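PDB 2WY3: protein UL16 from Human herpesvirus 5 strain ad169, which helps the virus escape the host immune response by blocking KLRK1 from its ligands ULBP1 and ULBP2 and sequestering KLRK1 ligands inside the cell. Local coordinates for residues 29-34 with 129-134; 53-58 with 105-110; 79-84 with 101-106. All blocks are in the same frame, centred on the assembly; numbering follows the deposited sequence.

How the contacts relate
All three contacts lie at one end of the beta sandwich formed by this predicted extracellular part of UL16, their centres about 11 to 12 Å apart. Contact 1 closes the longest loop of chain, and contacts 2 and 3 are nested inside it, ending on a shared stretch at Thr105 and Asn106. Contacts 1 and 2 reach the mixed sheet that holds strands 27-31, 121-131, 110-118 and 49-55; contact 3 lies on the sheet of 34-41, 95-102 and 82-89. Chain passing from one sheet to the other, at Cys34 and through residues 103-109, joins the contacts, so this end of the immunoglobulin-like domain is tied together around Arg102, Thr108 and Gly110.

Contact 1 of 3, residues 29-34 with 129-134; sequences TLHGMC and YVRLGS
The His31 ring meets Arg131, at the end of strand 121-131, and Leu132 just past it. Leu132 O lies in the plane of the imidazole, at its edge and 3.7 Å from ND1, while Arg131 CB approaches the same ND1 obliquely at 3.5 Å. His31 CE1 touches the CG methylene of Arg131 rather than its charged end, and the ring stands nearly perpendicular to the guanidinium, at 86°. That guanidinium folds back on its own strand: the chain bends at chi2 (-69°), and NH1 gives a bond to Val130 O lying close to the guanidinium plane. Beside it, Gln56 packs on the Arg131 side chain. Thr29 OG1 sits obliquely to the Tyr129 ring and comes 3.6 Å from Tyr129 CB; the phenol itself leads away from strand 27-31.

Three backbone bonds hold the two strands in parallel register. Leu30 uses both its polar groups, N to Tyr129 O at 2.8 Å and O from Arg131 N at 3.0 Å, and Gly32 N then reaches Arg131 O. Past this bond the chain turns at Gly32, whose positive phi and missing side chain let its CA lie 3.2 Å from Gly133 O. On the inner face, Val130 receives the returning chain: CG2 meets Cys34 SG at 3.9 Å, and CG1 packs against Met33 O, a buried carbonyl without a polar partner. Tyr112 of strand 110-118 touches both Val130 and Cys34.

After Gly32 and Met33 the chain enters strand 34-41 of the second sheet. The short strand 27-31, paired parallel with the last strand, 121-131, and followed by a crossing to the opposite sheet, is consistent with the A' and G strands, and the start of strand B, of a V-type immunoglobulin fold.

Contact 2 of 3, residues 53-58 with 105-110; sequences FTWQHN and TNLTVG. With NAG (2-acetamido-2-deoxy-beta-D-glucopyranose), chain M; NAG (2-acetamido-2-deoxy-beta-D-glucopyranose), chain J.
Trp55 and Gln56, at the end of strand 49-55, each give a hydrogen bond to the loop that runs into Gly110. The indole of Trp55 gives NE1-H to Asn106 O at 2.9 Å, with the oxygen almost exactly in the ring plane. One residue on, Gln56 N binds Val109 O at 3.0 Å from above the carbonyl plane. With CG anti to the backbone N (chi1 -168°), the Trp55 indole comes back with its NE1 and CD1 edge to the loop although its CB starts out away from it. A CA-H...O contact from Gly110 to Thr54 O, 3.3 Å, continues the pairing into strand 110-118.

Ring edges carry much of the remaining contact. Phe53 turns its CE1 and CZ edge to the loop backbone, with Val109 O near the ring plane and 3.4 Å from CE1; beyond the two segments the ring stacks on Tyr112 and forms a cation-pi pair with Arg102. By strand order this probably corresponds to the end of strand C meeting the E-F loop of a V-type immunoglobulin domain, and the type I turn from Trp55 to Asn58 leads on toward strand 62-68.

Apolar packing is lighter. Leu107 CD2 touches Trp55 CZ2 at 3.9 Å; within 53-58, His57 CB lies over the centre of the indole. A polar atom also packs here: Gln56 OE1, at the end of an extended chain, lies 3.4 Å from Val109 CB.

Within the loop, Thr105 OG1 accepts from Leu107 N in an ST turn, and Thr105 O takes both Thr108 N and Val109 N. Glycans are linked through ND2 of Asn58 and of Asn106, the latter amide making a weak hydrogen bond to O7 of its own sugar.

Contact 3 of 3, residues 79-84 with 101-106; sequences ITTNIL and SRMVTN. With NAG (2-acetamido-2-deoxy-beta-D-glucopyranose), chain M.
Arg102 and Asn82 make the side-chain hydrogen bond of this contact, NE to OD1 at 2.9 Å. The two side chains run side by side in the same direction, and NE approaches the amide oxygen almost head-on, with a C=O...N angle of 176°, although the amide and guanidinium planes are turned 58° apart. Bending at chi3 (86°) turns the end of the Arg102 chain so that Thr81 OG1 lies over one face of the guanidinium; its 3.3 Å from NH2 is not a hydrogen bond. The arginine has further partners, its NH1 bonding Tyr112 OH and its cation lying against the Phe53 ring.

Just beside this pair is a classic beta bulge, in the hairpin of strands 82-89 and 95-102, probably the D and E strands of the immunoglobulin-like sandwich. Ile83 N and Leu84 N both bind Ser101 O, the first at 2.7 Å, approaching from the same face of its carbonyl plane. Ser101 N returns a bond to Leu84 O at 2.8 Å, and on the other side of the bulge Met103 N is held by Thr81 O. The extra residue shifts the register by one and turns a corner at Ile83, whose carbonyl accepts a hydrogen bond from a basic side chain of the other protein chain in the assembly.

Outward from these bonds, aliphatic side chains pack on backbone and on the Ser101 hydroxyl. Ile83 lies against Ser101, with CB 3.6 Å from OG, and extends CD1 to the backbone of Arg102 and to Met103 CG. Leu84 and Ser101 meet through their CB atoms on the face opposite Asn82 and Arg102. Met103, bent at its last torsion, curls its methyl back to the type I turn from Ile79 to Asn82, where CE rests 3.7 Å from Thr81 CA.

Contact 1 of 3, residues 29-34 with 129-134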
loop_
_atom_site.group_PDB
_atom_site.type_symbol
_atom_site.label_atom_id
_atom_site.label_comp_id
_atom_site.label_asym_id
_atom_site.label_seq_id
_atom_site.Cartn_x
_atom_site.Cartn_y
_atom_site.Cartn_z
ATOM N N THR B 29 6.961 -15.606 4.740
ATOM C CA THR B 29 7.283 -15.346 6.147
ATOM C C THR B 29 8.008 -14.005 6.232
ATOM O O THR B 29 8.861 -13.701 5.383
ATOM C CB THR B 29 8.216 -16.454 6.738
ATOM O OG1 THR B 29 7.568 -17.727 6.675
ATOM C CG2 THR B 29 8.591 -16.155 8.197
ATOM N N LEU B 30 7.640 -13.191 7.224
ATOM C CA LEU B 30 8.373 -11.958 7.529
ATOM C C LEU B 30 8.958 -12.062 8.926
ATOM O O LEU B 30 8.290 -12.539 9.831
ATOM C CB LEU B 30 7.429 -10.754 7.516
ATOM C CG LEU B 30 7.086 -10.247 6.123
ATOM C CD1 LEU B 30 5.976 -9.205 6.203
ATOM C CD2 LEU B 30 8.348 -9.658 5.484
ATOM N N HIS B 31 10.187 -11.580 9.099
ATOM C CA HIS B 31 10.810 -11.503 10.412
ATOM C C HIS B 31 10.923 -10.047 10.831
ATOM O O HIS B 31 11.613 -9.271 10.172
ATOM C CB HIS B 31 12.205 -12.135 10.379
ATOM C CG HIS B 31 12.192 -13.610 10.140
ATOM N ND1 HIS B 31 12.129 -14.528 11.165
ATOM C CD2 HIS B 31 12.225 -14.327 8.993
ATOM C CE1 HIS B 31 12.128 -15.750 10.660
ATOM N NE2 HIS B 31 12.187 -15.655 9.345
ATOM N N GLY B 32 10.234 -9.671 11.905
ATOM C CA GLY B 32 10.355 -8.327 12.457
ATOM C C GLY B 32 9.372 -7.342 11.848
ATOM O O GLY B 32 9.411 -6.148 12.134
ATOM N N MET B 33 8.489 -7.841 10.995
ATOM C CA MET B 33 7.503 -6.983 10.340
ATOM C C MET B 33 6.174 -7.725 10.214
ATOM O O MET B 33 6.146 -8.932 9.944
ATOM C CB MET B 33 8.016 -6.522 8.955
ATOM C CG MET B 33 6.947 -5.893 8.044
ATOM S SD MET B 33 7.614 -5.211 6.483
ATOM C CE MET B 33 8.558 -3.861 7.128
ATOM N N CYS B 34 5.072 -7.016 10.445
ATOM C CA CYS B 34 3.753 -7.599 10.206
ATOM C C CYS B 34 2.966 -6.669 9.297
ATOM O O CYS B 34 2.241 -5.794 9.772
ATOM C CB CYS B 34 2.975 -7.815 11.506
ATOM S SG CYS B 34 1.296 -8.464 11.197
ATOM N N TYR B 129 3.275 -15.706 7.469
ATOM C CA TYR B 129 3.794 -16.018 8.795
ATOM C C TYR B 129 4.607 -14.830 9.298
ATOM O O TYR B 129 5.412 -14.266 8.555
ATOM C CB TYR B 129 4.690 -17.249 8.734
ATOM C CG TYR B 129 3.940 -18.555 8.579
ATOM C CD1 TYR B 129 3.365 -19.180 9.681
ATOM C CD2 TYR B 129 3.840 -19.175 7.337
ATOM C CE1 TYR B 129 2.702 -20.394 9.546
ATOM C CE2 TYR B 129 3.167 -20.401 7.190
ATOM C CZ TYR B 129 2.604 -20.990 8.305
ATOM O OH TYR B 129 1.931 -22.185 8.191
ATOM N N VAL B 130 4.398 -14.471 10.563
ATOM C CA VAL B 130 5.096 -13.352 11.202
ATOM C C VAL B 130 5.912 -13.875 12.376
ATOM O O VAL B 130 5.392 -14.609 13.220
ATOM C CB VAL B 130 4.093 -12.309 11.703
ATOM C CG1 VAL B 130 4.785 -11.258 12.574
ATOM C CG2 VAL B 130 3.352 -11.674 10.504
ATOM N N ARG B 131 7.191 -13.509 12.410
ATOM C CA ARG B 131 8.106 -13.960 13.455
ATOM C C ARG B 131 8.819 -12.749 14.029
ATOM O O ARG B 131 8.883 -11.722 13.385
ATOM C CB ARG B 131 9.125 -14.926 12.860
ATOM C CG ARG B 131 8.482 -16.192 12.310
ATOM C CD ARG B 131 7.940 -17.023 13.483
ATOM N NE ARG B 131 7.436 -18.326 13.038
ATOM C CZ ARG B 131 6.156 -18.607 12.815
ATOM N NH1 ARG B 131 5.211 -17.673 12.983
ATOM N NH2 ARG B 131 5.816 -19.825 12.407
ATOM N N LEU B 132 9.343 -12.870 15.246
ATOM C CA LEU B 132 10.131 -11.788 15.814
ATOM C C LEU B 132 11.411 -11.631 15.006
ATOM O O LEU B 132 11.817 -12.549 14.291
ATOM C CB LEU B 132 10.467 -12.090 17.276
ATOM C CG LEU B 132 9.290 -12.283 18.236
ATOM C CD1 LEU B 132 9.808 -12.581 19.641
ATOM C CD2 LEU B 132 8.405 -11.049 18.250
ATOM N N GLY B 133 12.038 -10.464 15.099
ATOM C CA GLY B 133 13.323 -10.257 14.465
ATOM C C GLY B 133 13.631 -8.800 14.199
ATOM O O GLY B 133 12.800 -7.922 14.433
ATOM N N SER B 134 14.836 -8.542 13.709
ATOM C CA SER B 134 15.264 -7.181 13.430
ATOM C C SER B 134 14.822 -6.750 12.040
ATOM O O SER B 134 15.158 -7.392 11.046
ATOM C CB SER B 134 16.783 -7.060 13.549
ATOM O OG SER B 134 17.225 -5.800 13.067
#

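Contact 2 of 3, residues 53-58 with 105-110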
loop_
_atom_site.group_PDB
_atom_site.type_symbol
_atom_site.label_atom_id
_atom_site.label_comp_id
_atom_site.label_asym_id
_atom_site.label_seq_id
_atom_site.Cartn_x
_atom_site.Cartn_y
_atom_site.Cartn_z
ATOM N N PHE B 53 -6.173 -14.622 12.171
ATOM C CA PHE B 53 -4.867 -14.602 12.823
ATOM C C PHE B 53 -4.754 -15.756 13.819
ATOM O O PHE B 53 -5.491 -15.802 14.816
ATOM C CB PHE B 53 -4.652 -13.272 13.568
ATOM C CG PHE B 53 -3.489 -13.300 14.541
ATOM C CD1 PHE B 53 -2.242 -13.744 14.139
ATOM C CD2 PHE B 53 -3.656 -12.888 15.857
ATOM C CE1 PHE B 53 -1.167 -13.783 15.026
ATOM C CE2 PHE B 53 -2.586 -12.914 16.754
ATOM C CZ PHE B 53 -1.340 -13.368 16.340
ATOM N N THR B 54 -3.832 -16.677 13.564
ATOM C CA THR B 54 -3.618 -17.806 14.479
ATOM C C THR B 54 -2.308 -17.564 15.235
ATOM O O THR B 54 -1.255 -17.433 14.622
ATOM C CB THR B 54 -3.547 -19.145 13.687
ATOM O OG1 THR B 54 -4.786 -19.368 12.985
ATOM C CG2 THR B 54 -3.283 -20.319 14.623
ATOM N N TRP B 55 -2.366 -17.499 16.564
ATOM C CA TRP B 55 -1.186 -17.164 17.372
ATOM C C TRP B 55 -0.090 -18.225 17.238
ATOM O O TRP B 55 -0.378 -19.417 17.274
ATOM C CB TRP B 55 -1.605 -17.076 18.845
ATOM C CG TRP B 55 -0.579 -16.475 19.746
ATOM C CD1 TRP B 55 0.346 -15.509 19.433
ATOM C CD2 TRP B 55 -0.402 -16.775 21.129
ATOM N NE1 TRP B 55 1.096 -15.193 20.562
ATOM C CE2 TRP B 55 0.654 -15.964 21.609
ATOM C CE3 TRP B 55 -1.044 -17.645 22.019
ATOM C CZ2 TRP B 55 1.087 -16.011 22.939
ATOM C CZ3 TRP B 55 -0.604 -17.696 23.338
ATOM C CH2 TRP B 55 0.446 -16.877 23.785
ATOM N N GLN B 56 1.164 -17.795 17.090
ATOM C CA GLN B 56 2.257 -18.757 16.934
ATOM C C GLN B 56 2.287 -19.757 18.079
ATOM O O GLN B 56 2.628 -20.922 17.883
ATOM C CB GLN B 56 3.621 -18.058 16.871
ATOM C CG GLN B 56 4.786 -19.023 16.597
ATOM C CD GLN B 56 6.134 -18.318 16.499
ATOM O OE1 GLN B 56 6.209 -17.102 16.586
ATOM N NE2 GLN B 56 7.202 -19.088 16.304
ATOM N N HIS B 57 1.931 -19.292 19.274
ATOM C CA HIS B 57 2.173 -20.070 20.494
ATOM C C HIS B 57 0.994 -20.916 20.941
ATOM O O HIS B 57 1.096 -21.678 21.909
ATOM C CB HIS B 57 2.616 -19.142 21.626
ATOM C CG HIS B 57 3.873 -18.396 21.318
ATOM N ND1 HIS B 57 5.083 -19.031 21.139
ATOM C CD2 HIS B 57 4.111 -17.074 21.148
ATOM C CE1 HIS B 57 6.015 -18.129 20.876
ATOM N NE2 HIS B 57 5.450 -16.935 20.869
ATOM N N ASN B 58 -0.123 -20.800 20.237
ATOM C CA ASN B 58 -1.245 -21.697 20.489
ATOM C C ASN B 58 -2.162 -21.717 19.286
ATOM O O ASN B 58 -2.910 -20.776 19.045
ATOM C CB ASN B 58 -1.999 -21.301 21.760
ATOM C CG ASN B 58 -3.003 -22.345 22.183
ATOM O OD1 ASN B 58 -3.484 -23.132 21.360
ATOM N ND2 ASN B 58 -3.307 -22.376 23.473
ATOM N N THR B 105 5.082 -8.313 18.097
ATOM C CA THR B 105 5.335 -8.620 19.496
ATOM C C THR B 105 5.079 -10.096 19.730
ATOM O O THR B 105 4.573 -10.793 18.849
ATOM C CB THR B 105 4.370 -7.858 20.424
ATOM O OG1 THR B 105 3.051 -8.403 20.276
ATOM C CG2 THR B 105 4.344 -6.367 20.076
ATOM N N ASN B 106 5.406 -10.559 20.931
ATOM C CA ASN B 106 5.087 -11.926 21.324
ATOM C C ASN B 106 3.589 -12.256 21.224
ATOM O O ASN B 106 3.209 -13.412 21.314
ATOM C CB ASN B 106 5.630 -12.237 22.733
ATOM C CG ASN B 106 5.395 -11.101 23.737
ATOM O OD1 ASN B 106 4.385 -10.383 23.671
ATOM N ND2 ASN B 106 6.320 -10.974 24.703
ATOM N N LEU B 107 2.746 -11.244 21.033
ATOM C CA LEU B 107 1.300 -11.473 20.945
ATOM C C LEU B 107 0.749 -11.330 19.528
ATOM O O LEU B 107 -0.431 -11.574 19.286
ATOM C CB LEU B 107 0.545 -10.533 21.912
ATOM C CG LEU B 107 0.810 -10.814 23.390
ATOM C CD1 LEU B 107 0.047 -9.846 24.289
ATOM C CD2 LEU B 107 0.431 -12.265 23.726
ATOM N N THR B 108 1.590 -10.938 18.578
ATOM C CA THR B 108 1.110 -10.813 17.197
ATOM C C THR B 108 1.859 -11.727 16.225
ATOM O O THR B 108 1.532 -11.758 15.033
ATOM C CB THR B 108 1.176 -9.349 16.670
ATOM O OG1 THR B 108 2.533 -8.887 16.691
ATOM C CG2 THR B 108 0.296 -8.418 17.530
ATOM N N VAL B 109 2.865 -12.451 16.718
ATOM C CA VAL B 109 3.531 -13.458 15.889
ATOM C C VAL B 109 2.561 -14.609 15.610
ATOM O O VAL B 109 1.709 -14.941 16.440
ATOM C CB VAL B 109 4.835 -14.009 16.542
ATOM C CG1 VAL B 109 5.978 -12.983 16.427
ATOM C CG2 VAL B 109 4.590 -14.416 17.997
ATOM N N GLY B 110 2.668 -15.205 14.427
ATOM C CA GLY B 110 1.754 -16.270 14.068
ATOM C C GLY B 110 1.467 -16.289 12.582
ATOM O O GLY B 110 2.355 -16.011 11.781
HETATM C C1 NAG M . 6.127 -9.847 25.598
HETATM C C2 NAG M . 7.046 -10.020 26.817
HETATM C C3 NAG M . 7.039 -8.793 27.727
HETATM C C4 NAG M . 7.288 -7.529 26.916
HETATM C C5 NAG M . 6.319 -7.479 25.736
HETATM C C6 NAG M . 6.558 -6.272 24.832
HETATM C C7 NAG M . 7.194 -12.371 27.353
HETATM C C8 NAG M . 6.838 -13.479 28.304
HETATM N N2 NAG M . 6.674 -11.176 27.612
HETATM O O3 NAG M . 8.046 -8.946 28.708
HETATM O O4 NAG M . 7.123 -6.399 27.754
HETATM O O5 NAG M . 6.455 -8.643 24.937
HETATM O O6 NAG M . 5.522 -6.224 23.870
HETATM O O7 NAG M . 7.911 -12.587 26.378
HETATM C C1 NAG J . -4.382 -23.303 23.724
HETATM C C2 NAG J . -4.181 -23.715 25.183
HETATM C C3 NAG J . -5.338 -24.593 25.645
HETATM C C4 NAG J . -6.669 -23.923 25.338
HETATM C C5 NAG J . -6.728 -23.534 23.865
HETATM C C6 NAG J . -8.043 -22.843 23.510
HETATM C C7 NAG J . -1.823 -23.852 25.808
HETATM C C8 NAG J . -0.663 -24.769 26.051
HETATM N N2 NAG J . -2.932 -24.434 25.354
HETATM O O3 NAG J . -5.229 -24.846 27.026
HETATM O O4 NAG J . -7.716 -24.822 25.610
HETATM O O5 NAG J . -5.641 -22.690 23.542
HETATM O O6 NAG J . -8.123 -21.602 24.175
HETATM O O7 NAG J . -1.714 -22.632 26.016
#

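Contact 3 of 3, residues 79-84 with 101-106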
loop_
_atom_site.group_PDB
_atom_site.type_symbol
_atom_site.label_atom_id
_atom_site.label_comp_id
_atom_site.label_asym_id
_atom_site.label_seq_id
_atom_site.Cartn_x
_atom_site.Cartn_y
_atom_site.Cartn_z
ATOM N N ILE B 79 -7.210 -4.725 19.326
ATOM C CA ILE B 79 -6.740 -3.805 18.299
ATOM C C ILE B 79 -5.592 -2.907 18.747
ATOM O O ILE B 79 -5.160 -2.039 17.989
ATOM C CB ILE B 79 -7.880 -2.924 17.756
ATOM C CG1 ILE B 79 -8.422 -1.996 18.854
ATOM C CG2 ILE B 79 -8.984 -3.796 17.177
ATOM C CD1 ILE B 79 -9.512 -1.059 18.352
ATOM N N THR B 80 -5.084 -3.123 19.959
ATOM C CA THR B 80 -4.071 -2.221 20.515
ATOM C C THR B 80 -2.760 -2.212 19.729
ATOM O O THR B 80 -2.035 -1.214 19.730
ATOM C CB THR B 80 -3.784 -2.511 22.006
ATOM O OG1 THR B 80 -3.370 -3.872 22.170
ATOM C CG2 THR B 80 -5.025 -2.258 22.843
ATOM N N THR B 81 -2.460 -3.320 19.061
ATOM C CA THR B 81 -1.243 -3.416 18.259
ATOM C C THR B 81 -1.465 -3.043 16.795
ATOM O O THR B 81 -0.515 -3.034 16.003
ATOM C CB THR B 81 -0.670 -4.841 18.280
ATOM O OG1 THR B 81 -1.625 -5.736 17.700
ATOM C CG2 THR B 81 -0.364 -5.270 19.702
ATOM N N ASN B 82 -2.705 -2.733 16.430
ATOM C CA ASN B 82 -3.021 -2.411 15.034
ATOM C C ASN B 82 -2.495 -1.048 14.578
ATOM O O ASN B 82 -2.724 -0.044 15.234
ATOM C CB ASN B 82 -4.534 -2.413 14.796
ATOM C CG ASN B 82 -5.127 -3.809 14.730
ATOM O OD1 ASN B 82 -4.420 -4.818 14.814
ATOM N ND2 ASN B 82 -6.443 -3.868 14.583
ATOM N N ILE B 83 -1.829 -1.028 13.429
ATOM C CA ILE B 83 -1.428 0.215 12.771
ATOM C C ILE B 83 -2.437 0.499 11.658
ATOM O O ILE B 83 -2.856 1.649 11.436
ATOM C CB ILE B 83 -0.018 0.069 12.165
ATOM C CG1 ILE B 83 1.007 -0.116 13.293
ATOM C CG2 ILE B 83 0.328 1.284 11.278
ATOM C CD1 ILE B 83 2.349 -0.642 12.844
ATOM N N LEU B 84 -2.812 -0.565 10.954
ATOM C CA LEU B 84 -3.823 -0.496 9.911
ATOM C C LEU B 84 -4.574 -1.819 9.854
ATOM O O LEU B 84 -3.966 -2.895 9.874
ATOM C CB LEU B 84 -3.183 -0.216 8.559
ATOM C CG LEU B 84 -4.105 -0.054 7.339
ATOM C CD1 LEU B 84 -5.177 1.007 7.585
ATOM C CD2 LEU B 84 -3.259 0.329 6.131
ATOM N N SER B 101 -1.631 -4.250 9.215
ATOM C CA SER B 101 -0.305 -3.859 9.686
ATOM C C SER B 101 -0.360 -3.741 11.199
ATOM O O SER B 101 -1.240 -3.083 11.741
ATOM C CB SER B 101 0.111 -2.521 9.052
ATOM O OG SER B 101 1.354 -2.068 9.566
ATOM N N ARG B 102 0.580 -4.383 11.882
ATOM C CA ARG B 102 0.579 -4.396 13.335
ATOM C C ARG B 102 1.996 -4.314 13.848
ATOM O O ARG B 102 2.935 -4.706 13.152
ATOM C CB ARG B 102 -0.032 -5.708 13.850
ATOM C CG ARG B 102 -1.261 -6.173 13.096
ATOM C CD ARG B 102 -1.821 -7.448 13.726
ATOM N NE ARG B 102 -2.730 -7.161 14.830
ATOM C CZ ARG B 102 -3.230 -8.075 15.658
ATOM N NH1 ARG B 102 -2.882 -9.354 15.545
ATOM N NH2 ARG B 102 -4.068 -7.705 16.619
ATOM N N MET B 103 2.146 -3.831 15.076
ATOM C CA MET B 103 3.415 -3.938 15.775
ATOM C C MET B 103 3.710 -5.416 15.983
ATOM O O MET B 103 2.807 -6.199 16.278
ATOM C CB MET B 103 3.356 -3.207 17.121
ATOM C CG MET B 103 3.058 -1.723 16.965
ATOM S SD MET B 103 3.066 -0.853 18.547
ATOM C CE MET B 103 1.800 -1.740 19.434
ATOM N N VAL B 104 4.970 -5.794 15.809
ATOM C CA VAL B 104 5.383 -7.181 15.977
ATOM C C VAL B 104 5.813 -7.435 17.422
ATOM O O VAL B 104 6.760 -6.822 17.925
ATOM C CB VAL B 104 6.524 -7.555 15.011
ATOM C CG1 VAL B 104 6.955 -8.999 15.228
ATOM C CG2 VAL B 104 6.072 -7.350 13.567
ATOM N N THR B 105 5.082 -8.313 18.097
ATOM C CA THR B 105 5.335 -8.620 19.496
ATOM C C THR B 105 5.079 -10.096 19.730
ATOM O O THR B 105 4.573 -10.793 18.849
ATOM C CB THR B 105 4.370 -7.858 20.424
ATOM O OG1 THR B 105 3.051 -8.403 20.276
ATOM C CG2 THR B 105 4.344 -6.367 20.076
ATOM N N ASN B 106 5.406 -10.559 20.931
ATOM C CA ASN B 106 5.087 -11.926 21.324
ATOM C C ASN B 106 3.589 -12.256 21.224
ATOM O O ASN B 106 3.209 -13.412 21.314
ATOM C CB ASN B 106 5.630 -12.237 22.733
ATOM C CG ASN B 106 5.395 -11.101 23.737
ATOM O OD1 ASN B 106 4.385 -10.383 23.671
ATOM N ND2 ASN B 106 6.320 -10.974 24.703
HETATM C C1 NAG M . 6.127 -9.847 25.598
HETATM C C2 NAG M . 7.046 -10.020 26.817
HETATM C C3 NAG M . 7.039 -8.793 27.727
HETATM C C4 NAG M . 7.288 -7.529 26.916
HETATM C C5 NAG M . 6.319 -7.479 25.736
HETATM C C6 NAG M . 6.558 -6.272 24.832
HETATM C C7 NAG M . 7.194 -12.371 27.353
HETATM C C8 NAG M . 6.838 -13.479 28.304
HETATM N N2 NAG M . 6.674 -11.176 27.612
HETATM O O3 NAG M . 8.046 -8.946 28.708
HETATM O O4 NAG M . 7.123 -6.399 27.754
HETATM O O5 NAG M . 6.455 -8.643 24.937
HETATM O O6 NAG M . 5.522 -6.224 23.870
HETATM O O7 NAG M . 7.911 -12.587 26.378
#